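Local coordinates for protein beta-lactamase (Escherichia coli, PDB 6PQ9) that probably hydrolyses beta-lactam antibiotics to substituted beta-amino acids as an extended-spectrum class A beta-lactamase, an activity tied to antibiotic resistance, at residues G49-F54 and G262-I267; E60-P65 and Y270-S275; L76-K81 and F141-G146; T104-R109 and D133-D138. The protein carries 1 engineered substitution. One frame throughout, in Å; residues are numbered along the deposited sequence.

Contact 1. Residues G49-F54 and G262-I267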
loop_
_atom_site.group_PDB
_atom_site.type_symbol
_atom_site.label_atom_id
_atom_site.label_comp_id
_atom_site.label_asym_id
_atom_site.label_seq_id
_atom_site.Cartn_x
_atom_site.Cartn_y
_atom_site.Cartn_z
ATOM N N GLY A 49 -8.204 11.848 9.188
ATOM C CA GLY A 49 -9.295 11.291 9.975
ATOM C C GLY A 49 -10.383 10.739 9.071
ATOM O O GLY A 49 -10.650 11.271 7.991
ATOM N N ILE A 50 -11.012 9.647 9.508
ATOM C CA ILE A 50 -12.012 9.003 8.665
ATOM C C ILE A 50 -13.384 9.650 8.843
ATOM O O ILE A 50 -14.066 9.966 7.863
ATOM C CB ILE A 50 -12.058 7.490 8.948
ATOM C CG1 ILE A 50 -10.794 6.825 8.403
ATOM C CG2 ILE A 50 -13.331 6.871 8.356
ATOM C CD1 ILE A 50 -10.504 7.159 6.963
ATOM N N GLU A 51 -13.828 9.840 10.084
ATOM C CA GLU A 51 -15.154 10.395 10.316
ATOM C C GLU A 51 -15.141 11.837 10.813
ATOM O O GLU A 51 -16.211 12.452 10.898
ATOM C CB GLU A 51 -15.969 9.515 11.287
ATOM C CG GLU A 51 -15.258 9.044 12.532
ATOM C CD GLU A 51 -14.307 7.898 12.234
ATOM O OE1 GLU A 51 -14.770 6.906 11.644
ATOM O OE2 GLU A 51 -13.105 7.963 12.566
ATOM N N ASP A 52 -13.978 12.393 11.133
ATOM C CA ASP A 52 -13.839 13.835 11.258
ATOM C C ASP A 52 -12.843 14.314 10.199
ATOM O O ASP A 52 -12.504 13.587 9.260
ATOM C CB ASP A 52 -13.442 14.240 12.680
ATOM C CG ASP A 52 -12.089 13.720 13.094
ATOM O OD1 ASP A 52 -11.156 13.694 12.271
ATOM O OD2 ASP A 52 -11.948 13.354 14.280
ATOM N N ASN A 53 -12.357 15.537 10.359
ATOM C CA ASN A 53 -11.552 16.159 9.318
ATOM C C ASN A 53 -10.151 16.505 9.811
ATOM O O ASN A 53 -9.565 17.515 9.422
ATOM C CB ASN A 53 -12.271 17.377 8.749
ATOM C CG ASN A 53 -13.253 16.990 7.647
ATOM O OD1 ASN A 53 -14.473 17.079 7.822
ATOM N ND2 ASN A 53 -12.722 16.523 6.514
ATOM N N PHE A 54 -9.588 15.636 10.645
ATOM C CA PHE A 54 -8.186 15.751 11.012
ATOM C C PHE A 54 -7.275 15.516 9.804
ATOM O O PHE A 54 -7.485 14.598 9.005
ATOM C CB PHE A 54 -7.857 14.762 12.120
ATOM C CG PHE A 54 -6.456 14.853 12.577
ATOM C CD1 PHE A 54 -6.098 15.779 13.534
ATOM C CD2 PHE A 54 -5.474 14.050 12.012
ATOM C CE1 PHE A 54 -4.787 15.890 13.943
ATOM C CE2 PHE A 54 -4.164 14.153 12.415
ATOM C CZ PHE A 54 -3.817 15.074 13.386
ATOM N N GLY A 262 -13.102 3.529 18.863
ATOM C CA GLY A 262 -13.811 2.971 17.738
ATOM C C GLY A 262 -13.735 3.772 16.453
ATOM O O GLY A 262 -14.164 3.271 15.407
ATOM N N LYS A 263 -13.205 4.995 16.491
ATOM C CA LYS A 263 -13.019 5.779 15.278
ATOM C C LYS A 263 -11.739 5.342 14.552
ATOM O O LYS A 263 -10.977 4.498 15.034
ATOM C CB LYS A 263 -13.007 7.265 15.619
ATOM C CG LYS A 263 -14.396 7.825 15.828
ATOM C CD LYS A 263 -14.347 9.200 16.452
ATOM C CE LYS A 263 -15.734 9.682 16.837
ATOM N NZ LYS A 263 -15.639 10.999 17.522
ATOM N N HIS A 264 -11.493 5.930 13.378
ATOM C CA HIS A 264 -10.423 5.490 12.490
ATOM C C HIS A 264 -9.675 6.687 11.905
ATOM O O HIS A 264 -10.201 7.800 11.834
ATOM C CB HIS A 264 -10.977 4.608 11.349
ATOM C CG HIS A 264 -11.759 3.426 11.831
ATOM N ND1 HIS A 264 -13.117 3.475 12.062
ATOM C CD2 HIS A 264 -11.374 2.166 12.141
ATOM C CE1 HIS A 264 -13.536 2.299 12.496
ATOM N NE2 HIS A 264 -12.496 1.488 12.560
ATOM N N PHE A 265 -8.431 6.442 11.475
ATOM C CA PHE A 265 -7.689 7.388 10.653
ATOM C C PHE A 265 -6.892 6.650 9.584
ATOM O O PHE A 265 -6.409 5.540 9.810
ATOM C CB PHE A 265 -6.756 8.285 11.490
ATOM C CG PHE A 265 -5.680 7.552 12.264
ATOM C CD1 PHE A 265 -5.943 7.020 13.526
ATOM C CD2 PHE A 265 -4.383 7.456 11.762
ATOM C CE1 PHE A 265 -4.943 6.364 14.262
ATOM C CE2 PHE A 265 -3.374 6.818 12.493
ATOM C CZ PHE A 265 -3.654 6.272 13.741
ATOM N N ALA A 266 -6.789 7.261 8.405
ATOM C CA ALA A 266 -5.938 6.755 7.333
ATOM C C ALA A 266 -4.571 7.428 7.412
ATOM O O ALA A 266 -4.471 8.640 7.641
ATOM C CB ALA A 266 -6.573 7.017 5.968
ATOM N N ILE A 267 -3.517 6.636 7.241
ATOM C CA ILE A 267 -2.148 7.111 7.398
ATOM C C ILE A 267 -1.282 6.435 6.347
ATOM O O ILE A 267 -1.490 5.264 6.013
ATOM C CB ILE A 267 -1.611 6.837 8.817
ATOM C CG1 ILE A 267 -0.163 7.320 8.962
ATOM C CG2 ILE A 267 -1.702 5.347 9.138
ATOM C CD1 ILE A 267 0.369 7.260 10.387
#
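Glu51 reaches from the hairpin turn 49-54 to the first residue of strand 264-274. Its CB points toward that strand, and CG takes the position between the backbone N and the carbonyl carbon (chi1 46°), where it lies 3.6 Å from Lys263 CG. The chain then bends at chi2, which brings CD alongside CB and CG of Lys263. At the tip the two oxygens part company. Glu51 OE2 accepts from His264 N at 2.7 Å in an almost linear bond (177°), on its syn side but tilted 27° out of the carboxylate plane. Glu51 OE1 lies at the edge of the imidazole, 3.8 Å from His264 ND1, too far to bond. Alongside, Ile50 N donates to His264 O at 3.1 Å from above the carbonyl plane, and Ile50 CD1 packs on Ala266 CB at 4.1 Å. These bonds follow on from the antiparallel, non-hydrogen-bonded pair of Gly49 and Phe265, in the five-stranded sheet where 42-49 and 264-274 are neighbours. The turn itself is closed by Gly49 N to Phe54 O and by an Asx turn at Asp52; Lys193 of helix 185-196 binds Gly49 O. Where the turn leaves the sheet, a carboxylate thus takes the place of a backbone carbonyl as partner of a strand N-H. Because Lys263 NZ stays 6.3 Å from Glu51 OE2, the lysine contributes aliphatic carbons and forms no salt bridge with this glutamate.

Contact 2. Residues E60-P65 and Y270-S275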
loop_
_atom_site.group_PDB
_atom_site.type_symbol
_atom_site.label_atom_id
_atom_site.label_comp_id
_atom_site.label_asym_id
_atom_site.label_seq_id
_atom_site.Cartn_x
_atom_site.Cartn_y
_atom_site.Cartn_z
ATOM N N GLU A 60 5.024 16.842 1.910
ATOM C CA GLU A 60 3.950 16.392 1.032
ATOM C C GLU A 60 4.278 16.614 -0.444
ATOM O O GLU A 60 3.881 15.812 -1.298
ATOM C CB GLU A 60 2.653 17.109 1.418
ATOM C CG GLU A 60 1.710 17.389 0.263
ATOM C CD GLU A 60 1.113 16.120 -0.328
ATOM O OE1 GLU A 60 0.612 16.165 -1.481
ATOM O OE2 GLU A 60 1.147 15.076 0.366
ATOM N N LYS A 61 4.981 17.698 -0.777
ATOM C CA LYS A 61 5.274 18.014 -2.177
ATOM C C LYS A 61 6.547 17.280 -2.577
ATOM O O LYS A 61 7.651 17.823 -2.567
ATOM C CB LYS A 61 5.397 19.519 -2.384
ATOM C CG LYS A 61 4.189 20.303 -1.906
ATOM C CD LYS A 61 4.294 21.777 -2.273
ATOM C CE LYS A 61 3.030 22.535 -1.890
ATOM N NZ LYS A 61 3.251 23.408 -0.697
ATOM N N HIS A 62 6.376 16.009 -2.923
ATOM C CA HIS A 62 7.470 15.122 -3.297
ATOM C C HIS A 62 6.839 13.834 -3.803
ATOM O O HIS A 62 5.749 13.453 -3.366
ATOM C CB HIS A 62 8.426 14.847 -2.117
ATOM C CG HIS A 62 9.676 14.097 -2.495
ATOM N ND1 HIS A 62 10.733 14.684 -3.158
ATOM C CD2 HIS A 62 10.039 12.804 -2.290
ATOM C CE1 HIS A 62 11.688 13.788 -3.348
ATOM N NE2 HIS A 62 11.291 12.638 -2.832
ATOM N N HIS A 63 7.515 13.189 -4.745
ATOM C CA HIS A 63 7.014 11.976 -5.383
ATOM C C HIS A 63 7.712 10.778 -4.746
ATOM O O HIS A 63 8.932 10.626 -4.867
ATOM C CB HIS A 63 7.244 12.031 -6.891
ATOM C CG HIS A 63 6.458 13.107 -7.575
ATOM N ND1 HIS A 63 6.550 13.356 -8.927
ATOM C CD2 HIS A 63 5.556 13.994 -7.090
ATOM C CE1 HIS A 63 5.736 14.346 -9.246
ATOM N NE2 HIS A 63 5.124 14.753 -8.149
ATOM N N TYR A 64 6.934 9.938 -4.049
ATOM C CA TYR A 64 7.582 8.824 -3.372
ATOM C C TYR A 64 7.344 7.540 -4.144
ATOM O O TYR A 64 6.238 7.313 -4.651
ATOM C CB TYR A 64 7.064 8.667 -1.943
ATOM C CG TYR A 64 7.406 9.854 -1.072
ATOM C CD1 TYR A 64 6.579 10.982 -1.040
ATOM C CD2 TYR A 64 8.569 9.866 -0.298
ATOM C CE1 TYR A 64 6.884 12.088 -0.252
ATOM C CE2 TYR A 64 8.890 10.976 0.496
ATOM C CZ TYR A 64 8.043 12.080 0.510
ATOM O OH TYR A 64 8.347 13.171 1.295
ATOM N N PRO A 65 8.376 6.713 -4.283
ATOM C CA PRO A 65 8.182 5.402 -4.920
ATOM C C PRO A 65 7.265 4.525 -4.074
ATOM O O PRO A 65 7.452 4.384 -2.861
ATOM C CB PRO A 65 9.601 4.835 -5.022
ATOM C CG PRO A 65 10.414 5.633 -4.011
ATOM C CD PRO A 65 9.768 6.969 -3.887
ATOM N N TYR A 270 6.036 7.019 3.796
ATOM C CA TYR A 270 6.994 6.631 2.756
ATOM C C TYR A 270 8.404 6.996 3.210
ATOM O O TYR A 270 8.749 8.180 3.277
ATOM C CB TYR A 270 6.662 7.318 1.433
ATOM C CG TYR A 270 5.297 6.947 0.930
ATOM C CD1 TYR A 270 4.174 7.657 1.332
ATOM C CD2 TYR A 270 5.123 5.860 0.081
ATOM C CE1 TYR A 270 2.915 7.299 0.899
ATOM C CE2 TYR A 270 3.866 5.494 -0.362
ATOM C CZ TYR A 270 2.765 6.215 0.061
ATOM O OH TYR A 270 1.509 5.865 -0.362
ATOM N N VAL A 271 9.222 5.998 3.522
ATOM C CA VAL A 271 10.630 6.215 3.860
ATOM C C VAL A 271 11.434 5.934 2.592
ATOM O O VAL A 271 11.690 4.781 2.239
ATOM C CB VAL A 271 11.072 5.343 5.036
ATOM C CG1 VAL A 271 12.564 5.528 5.339
ATOM C CG2 VAL A 271 10.217 5.664 6.258
ATOM N N SER A 272 11.823 6.991 1.888
ATOM C CA SER A 272 12.369 6.856 0.550
ATOM C C SER A 272 13.821 7.308 0.518
ATOM O O SER A 272 14.235 8.160 1.307
ATOM C CB SER A 272 11.541 7.661 -0.479
ATOM O OG SER A 272 11.940 9.024 -0.521
ATOM N N ASP A 273 14.580 6.717 -0.406
ATOM C CA ASP A 273 16.001 7.015 -0.624
ATOM C C ASP A 273 16.741 7.129 0.707
ATOM O O ASP A 273 17.251 8.180 1.095
ATOM C CB ASP A 273 16.176 8.276 -1.482
ATOM C CG ASP A 273 15.761 8.043 -2.937
ATOM O OD1 ASP A 273 15.611 6.862 -3.334
ATOM O OD2 ASP A 273 15.557 9.026 -3.681
ATOM N N SER A 274 16.759 6.012 1.420
ATOM C CA SER A 274 17.270 5.956 2.779
ATOM C C SER A 274 18.648 5.306 2.818
ATOM O O SER A 274 18.858 4.236 2.233
ATOM C CB SER A 274 16.316 5.180 3.684
ATOM O OG SER A 274 16.835 5.095 4.994
ATOM N N SER A 275 19.573 5.955 3.520
ATOM C CA SER A 275 20.871 5.379 3.846
ATOM C C SER A 275 20.854 4.615 5.164
ATOM O O SER A 275 21.876 4.029 5.530
ATOM C CB SER A 275 21.947 6.480 3.902
ATOM O OG SER A 275 21.848 7.365 2.791
HETATM O O HOH W 1 12.389 9.782 -3.156
#
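Tyr64 and Tyr270 press together where the short strand 64-65, part of a small three-stranded antiparallel sheet, packs against strand 264-274 of the five-stranded sheet in this class A beta-lactamase fold. The close part is carbon on carbon. Tyr64 CD2 lies 3.6 Å from Tyr270 CB, and the two rings, tilted by 26°, are slid so far apart that they barely overlap. The hydroxyls are engaged by other partners, Tyr64 OH with Asn59 O and Tyr270 OH with Thr188 OG1. Next along the strand, Pro65 CD meets Ser272 CB at 3.9 Å, while Ser272 OG comes to 3.5 Å from Tyr64 CD2 and is hydrogen-bonded to Lys42 O.

Toward the partly exposed side, direct contact gives way to water. His62 lays CD2 over one face of the Tyr64 ring, but its NE2 is 4.3 Å from Ser272 OG, and a water bridges the two. Asp273, where a G1 bulge turns the strand, adds only a weak bond to the same water. This water sits in the plane of the His62 ring, 3.1 Å from NE2, and donates to Ser272 OG at 2.8 Å.

Contact 3. Residues L76-K81 and F141-G146; sequences LAVLDK and FRFVGG
Lys81 lays the end of its side chain over one face of the Phe143 ring. The CH-pi part is the closer: Lys81 CE stands 3.8 Å from the ring centroid, 18° off the normal and offset toward the rim. The ammonium adds a longer cation-pi interaction, Lys81 NZ being 5.0 Å from the same centroid, while its salt bridge is made to Glu85 one turn on in its own helix. A chain extended as far as CE and bent only at chi4 (61°) reaches across to the second helix, and Lys81 CE also comes within 3.3 Å of Phe143 O.

The elements joined are helix 70-85 and the end of helix 134-144, both in the helical part of the class A fold, and the second helix finishes here in a Schellman motif at Gly145, whose positive phi suits glycine. Gly146 then serves as N-cap of helix 147-156.

The other contacts are apolar. Val144 CG1 packs 4.4 Å from Ala77 CB. Val78 is modelled in two conformers, which leaves its distances in some doubt; in the one considered, CG2 lies 3.6 Å from Val144 CG1 and CG1 approaches Phe143 CD2 at 4.2 Å. Ile121 of helix 121-130 touches both Val78 and Phe143.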
loop_
_atom_site.group_PDB
_atom_site.type_symbol
_atom_site.label_atom_id
_atom_site.label_comp_id
_atom_site.label_asym_id
_atom_site.label_seq_id
_atom_site.Cartn_x
_atom_site.Cartn_y
_atom_site.Cartn_z
ATOM N N LEU A 76 -8.398 -2.286 -5.783
ATOM C CA LEU A 76 -9.554 -1.440 -6.094
ATOM C C LEU A 76 -9.989 -1.602 -7.546
ATOM O O LEU A 76 -11.173 -1.801 -7.837
ATOM C CB LEU A 76 -9.228 0.033 -5.824
ATOM C CG LEU A 76 -8.925 0.441 -4.384
ATOM C CD1 LEU A 76 -8.594 1.915 -4.326
ATOM C CD2 LEU A 76 -10.067 0.086 -3.434
ATOM N N ALA A 77 -9.036 -1.528 -8.474
ATOM C CA ALA A 77 -9.398 -1.584 -9.883
ATOM C C ALA A 77 -10.015 -2.930 -10.247
ATOM O O ALA A 77 -10.980 -2.981 -11.023
ATOM C CB ALA A 77 -8.179 -1.287 -10.754
ATOM N N VAL A 78 -9.483 -4.033 -9.697
ATOM C CA VAL A 78 -10.009 -5.364 -10.005
ATOM C C VAL A 78 -11.427 -5.514 -9.464
ATOM O O VAL A 78 -12.340 -5.993 -10.153
ATOM C CB VAL A 78 -9.086 -6.458 -9.431
ATOM C CG1 VAL A 78 -9.748 -7.866 -9.549
ATOM C CG2 VAL A 78 -7.705 -6.429 -10.088
ATOM N N LEU A 79 -11.630 -5.117 -8.204
ATOM C CA LEU A 79 -12.937 -5.297 -7.588
ATOM C C LEU A 79 -13.970 -4.404 -8.251
ATOM O O LEU A 79 -15.111 -4.824 -8.476
ATOM C CB LEU A 79 -12.848 -5.023 -6.088
ATOM C CG LEU A 79 -12.017 -6.106 -5.390
ATOM C CD1 LEU A 79 -11.647 -5.724 -3.952
ATOM C CD2 LEU A 79 -12.759 -7.444 -5.456
ATOM N N ASP A 80 -13.573 -3.180 -8.601
ATOM C CA ASP A 80 -14.473 -2.277 -9.308
ATOM C C ASP A 80 -14.955 -2.897 -10.613
ATOM O O ASP A 80 -16.155 -2.889 -10.914
ATOM C CB ASP A 80 -13.774 -0.947 -9.567
ATOM C CG ASP A 80 -14.684 0.055 -10.241
ATOM O OD1 ASP A 80 -15.614 0.530 -9.554
ATOM O OD2 ASP A 80 -14.479 0.347 -11.449
ATOM N N LYS A 81 -14.025 -3.448 -11.391
ATOM C CA LYS A 81 -14.380 -4.179 -12.602
ATOM C C LYS A 81 -15.328 -5.338 -12.304
ATOM O O LYS A 81 -16.299 -5.544 -13.034
ATOM C CB LYS A 81 -13.106 -4.673 -13.273
ATOM C CG LYS A 81 -13.280 -5.703 -14.369
ATOM C CD LYS A 81 -11.969 -5.789 -15.136
ATOM C CE LYS A 81 -11.944 -6.913 -16.125
ATOM N NZ LYS A 81 -13.001 -6.757 -17.142
ATOM N N PHE A 141 -2.982 -7.138 -13.207
ATOM C CA PHE A 141 -2.824 -6.008 -14.124
ATOM C C PHE A 141 -3.320 -6.381 -15.506
ATOM O O PHE A 141 -4.044 -5.609 -16.148
ATOM C CB PHE A 141 -1.360 -5.560 -14.214
ATOM C CG PHE A 141 -1.008 -4.400 -13.310
ATOM C CD1 PHE A 141 -1.760 -3.225 -13.318
ATOM C CD2 PHE A 141 0.084 -4.484 -12.454
ATOM C CE1 PHE A 141 -1.429 -2.156 -12.472
ATOM C CE2 PHE A 141 0.414 -3.429 -11.612
ATOM C CZ PHE A 141 -0.344 -2.261 -11.626
ATOM N N ARG A 142 -2.925 -7.570 -15.979
ATOM C CA ARG A 142 -3.426 -8.090 -17.246
ATOM C C ARG A 142 -4.942 -8.175 -17.239
ATOM O O ARG A 142 -5.591 -7.835 -18.238
ATOM C CB ARG A 142 -2.815 -9.467 -17.523
ATOM C CG ARG A 142 -1.422 -9.409 -18.127
ATOM C CD ARG A 142 -0.597 -10.644 -17.815
ATOM N NE ARG A 142 -0.790 -11.704 -18.803
ATOM C CZ ARG A 142 0.063 -11.982 -19.797
ATOM N NH1 ARG A 142 -0.191 -12.985 -20.648
ATOM N NH2 ARG A 142 1.177 -11.264 -19.943
ATOM N N PHE A 143 -5.525 -8.597 -16.109
ATOM C CA PHE A 143 -6.974 -8.774 -16.031
ATOM C C PHE A 143 -7.712 -7.452 -16.208
ATOM O O PHE A 143 -8.766 -7.410 -16.848
ATOM C CB PHE A 143 -7.360 -9.439 -14.708
ATOM C CG PHE A 143 -8.843 -9.664 -14.552
ATOM C CD1 PHE A 143 -9.530 -10.514 -15.420
ATOM C CD2 PHE A 143 -9.555 -9.030 -13.544
ATOM C CE1 PHE A 143 -10.907 -10.730 -15.284
ATOM C CE2 PHE A 143 -10.941 -9.242 -13.398
ATOM C CZ PHE A 143 -11.614 -10.097 -14.279
ATOM N N VAL A 144 -7.176 -6.358 -15.648
ATOM C CA VAL A 144 -7.848 -5.065 -15.724
ATOM C C VAL A 144 -7.389 -4.220 -16.903
ATOM O O VAL A 144 -7.828 -3.071 -17.031
ATOM C CB VAL A 144 -7.657 -4.230 -14.443
ATOM C CG1 VAL A 144 -8.314 -4.911 -13.266
ATOM C CG2 VAL A 144 -6.174 -3.951 -14.184
ATOM N N GLY A 145 -6.495 -4.722 -17.740
ATOM C CA GLY A 145 -6.139 -4.032 -18.960
ATOM C C GLY A 145 -4.836 -3.264 -18.957
ATOM O O GLY A 145 -4.572 -2.536 -19.922
ATOM N N GLY A 146 -4.019 -3.394 -17.923
ATOM C CA GLY A 146 -2.708 -2.783 -17.895
ATOM C C GLY A 146 -2.623 -1.657 -16.881
ATOM O O GLY A 146 -3.611 -1.242 -16.275
#

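Contact 4. Residues T104-R109 and D133-D138; sequences TWSPLR and DNNGCD
Asp133 and Ser106 are brought together by first torsions close to trans: the Asp133 carboxyl carbon (chi1 -159°) and the Ser106 hydroxyl (chi1 -178°) both swing opposite their own backbone nitrogens. Ser106 OG donates to Asp133 OD1 at 2.9 Å, on the syn side and a little out of the carboxylate plane. From the other face of that plane Gly136 N reaches the same oxygen at 2.8 Å. Asp133 OD2 takes Leu108 N at 2.7 Å, nearly along its C-O axis. One carboxylate thereby caps its own helix, 134-144, and binds an N-H in the first turn of helix 107-111. Asp133 and Asn134 are the last two residues of the SDN motif of class A beta-lactamases, which borders the active site in this family; an acetate ion, probably from the crystallisation liquor, lies beside the Asn134 side chain.

Ser106 is itself an N-cap, its OG accepting from Arg109 N at 3.1 Å and, weakly, from Asn135 ND2, which also binds Leu101 O. Asn134 N donates to Trp105 O at 2.8 Å, a nearly straight bond (169°). Beyond the hydrogen bonds, the Thr104 CG2 methyl rests against the Asn135 amide, and Leu108 CD2 packs 3.7 Å from Gly136 CA, a close approach that the lack of a side chain on the glycine allows.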
loop_
_atom_site.group_PDB
_atom_site.type_symbol
_atom_site.label_atom_id
_atom_site.label_comp_id
_atom_site.label_asym_id
_atom_site.label_seq_id
_atom_site.Cartn_x
_atom_site.Cartn_y
_atom_site.Cartn_z
ATOM N N THR A 104 11.251 -13.964 -8.034
ATOM C CA THR A 104 10.402 -12.857 -7.629
ATOM C C THR A 104 9.524 -13.371 -6.505
ATOM O O THR A 104 9.283 -14.570 -6.399
ATOM C CB THR A 104 9.595 -12.293 -8.819
ATOM O OG1 THR A 104 9.124 -10.970 -8.517
ATOM C CG2 THR A 104 8.422 -13.200 -9.187
ATOM N N TRP A 105 9.108 -12.475 -5.622
ATOM C CA TRP A 105 8.341 -12.907 -4.465
ATOM C C TRP A 105 6.963 -13.372 -4.925
ATOM O O TRP A 105 6.184 -12.587 -5.483
ATOM C CB TRP A 105 8.230 -11.780 -3.443
ATOM C CG TRP A 105 7.288 -12.153 -2.364
ATOM C CD1 TRP A 105 6.030 -11.678 -2.176
ATOM C CD2 TRP A 105 7.505 -13.140 -1.348
ATOM N NE1 TRP A 105 5.450 -12.290 -1.091
ATOM C CE2 TRP A 105 6.333 -13.199 -0.569
ATOM C CE3 TRP A 105 8.578 -13.977 -1.019
ATOM C CZ2 TRP A 105 6.205 -14.062 0.532
ATOM C CZ3 TRP A 105 8.450 -14.831 0.067
ATOM C CH2 TRP A 105 7.269 -14.866 0.829
ATOM N N SER A 106 6.669 -14.657 -4.729
ATOM C CA SER A 106 5.432 -15.184 -5.279
ATOM C C SER A 106 5.015 -16.479 -4.601
ATOM O O SER A 106 5.377 -17.567 -5.068
ATOM C CB SER A 106 5.578 -15.410 -6.785
ATOM O OG SER A 106 4.369 -15.882 -7.350
ATOM N N PRO A 107 4.252 -16.410 -3.514
ATOM C CA PRO A 107 3.638 -17.635 -2.975
ATOM C C PRO A 107 2.819 -18.402 -3.998
ATOM O O PRO A 107 2.691 -19.630 -3.894
ATOM C CB PRO A 107 2.763 -17.110 -1.831
ATOM C CG PRO A 107 3.449 -15.842 -1.394
ATOM C CD PRO A 107 4.116 -15.259 -2.605
ATOM N N LEU A 108 2.257 -17.707 -4.987
ATOM C CA LEU A 108 1.491 -18.374 -6.030
ATOM C C LEU A 108 2.372 -19.337 -6.812
ATOM O O LEU A 108 2.003 -20.496 -7.029
ATOM C CB LEU A 108 0.870 -17.332 -6.963
ATOM C CG LEU A 108 -0.636 -17.046 -6.962
ATOM C CD1 LEU A 108 -1.330 -17.668 -5.780
ATOM C CD2 LEU A 108 -0.926 -15.548 -7.052
ATOM N N ARG A 109 3.547 -18.873 -7.250
ATOM C CA ARG A 109 4.453 -19.757 -7.972
ATOM C C ARG A 109 4.919 -20.904 -7.087
ATOM O O ARG A 109 5.065 -22.038 -7.555
ATOM C CB ARG A 109 5.661 -18.986 -8.498
ATOM C CG ARG A 109 6.621 -19.855 -9.323
ATOM C CD ARG A 109 8.049 -19.731 -8.814
ATOM N NE ARG A 109 8.435 -18.332 -8.793
ATOM C CZ ARG A 109 8.710 -17.629 -7.696
ATOM N NH1 ARG A 109 8.676 -18.194 -6.487
ATOM N NH2 ARG A 109 9.015 -16.344 -7.826
ATOM N N ASP A 133 2.156 -10.875 -3.397
ATOM C CA ASP A 133 2.599 -11.658 -4.548
ATOM C C ASP A 133 2.879 -10.787 -5.775
ATOM O O ASP A 133 2.018 -10.027 -6.231
ATOM C CB ASP A 133 1.520 -12.698 -4.877
ATOM C CG ASP A 133 2.054 -13.857 -5.686
ATOM O OD1 ASP A 133 2.570 -13.643 -6.809
ATOM O OD2 ASP A 133 1.965 -14.988 -5.188
ATOM N N ASN A 134 4.072 -10.932 -6.347
ATOM C CA ASN A 134 4.401 -10.155 -7.543
ATOM C C ASN A 134 3.809 -10.735 -8.821
ATOM O O ASN A 134 3.476 -9.971 -9.739
ATOM C CB ASN A 134 5.912 -10.027 -7.704
ATOM C CG ASN A 134 6.505 -9.091 -6.690
ATOM O OD1 ASN A 134 5.840 -8.169 -6.236
ATOM N ND2 ASN A 134 7.740 -9.343 -6.298
ATOM N N ASN A 135 3.702 -12.062 -8.922
ATOM C CA ASN A 135 3.075 -12.638 -10.104
ATOM C C ASN A 135 1.563 -12.477 -10.038
ATOM O O ASN A 135 0.932 -12.178 -11.052
ATOM C CB ASN A 135 3.478 -14.106 -10.265
ATOM C CG ASN A 135 4.935 -14.261 -10.631
ATOM O OD1 ASN A 135 5.457 -13.509 -11.462
ATOM N ND2 ASN A 135 5.615 -15.220 -9.995
ATOM N N GLY A 136 0.974 -12.626 -8.847
ATOM C CA GLY A 136 -0.418 -12.246 -8.666
ATOM C C GLY A 136 -0.696 -10.814 -9.090
ATOM O O GLY A 136 -1.696 -10.533 -9.755
ATOM N N CYS A 137 0.200 -9.895 -8.725
ATOM C CA CYS A 137 0.072 -8.499 -9.128
ATOM C C CYS A 137 -0.014 -8.354 -10.645
ATOM O O CYS A 137 -0.915 -7.685 -11.169
ATOM C CB CYS A 137 1.253 -7.704 -8.574
ATOM S SG CYS A 137 1.321 -6.002 -9.104
ATOM N N ASP A 138 0.907 -8.989 -11.370
ATOM C CA ASP A 138 0.940 -8.823 -12.819
ATOM C C ASP A 138 -0.194 -9.570 -13.505
ATOM O O ASP A 138 -0.722 -9.093 -14.515
ATOM C CB ASP A 138 2.292 -9.275 -13.355
ATOM C CG ASP A 138 3.403 -8.316 -12.980
ATOM O OD1 ASP A 138 3.109 -7.273 -12.349
ATOM O OD2 ASP A 138 4.568 -8.597 -13.313
#

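The four contacts fall into two pairs. Contacts 1 and 2 use different parts of strand 264-274, with centres about 23 Å apart, whereas contacts 3 and 4 use the two ends of helix 134-144, about 16 Å apart. In each pair one member is buried (contacts 2 and 4) and the other only partly so (contacts 1 and 3). Burial does not dictate the chemistry: contact 2 is mainly aromatic and apolar, with a water at its margin, while contact 4 is a network of hydrogen bonds in which two N-cap residues take part. Contact 1 mixes a carboxylate-backbone bond with sheet pairing, and contact 3 relies on methyl groups and a lysine over a ring.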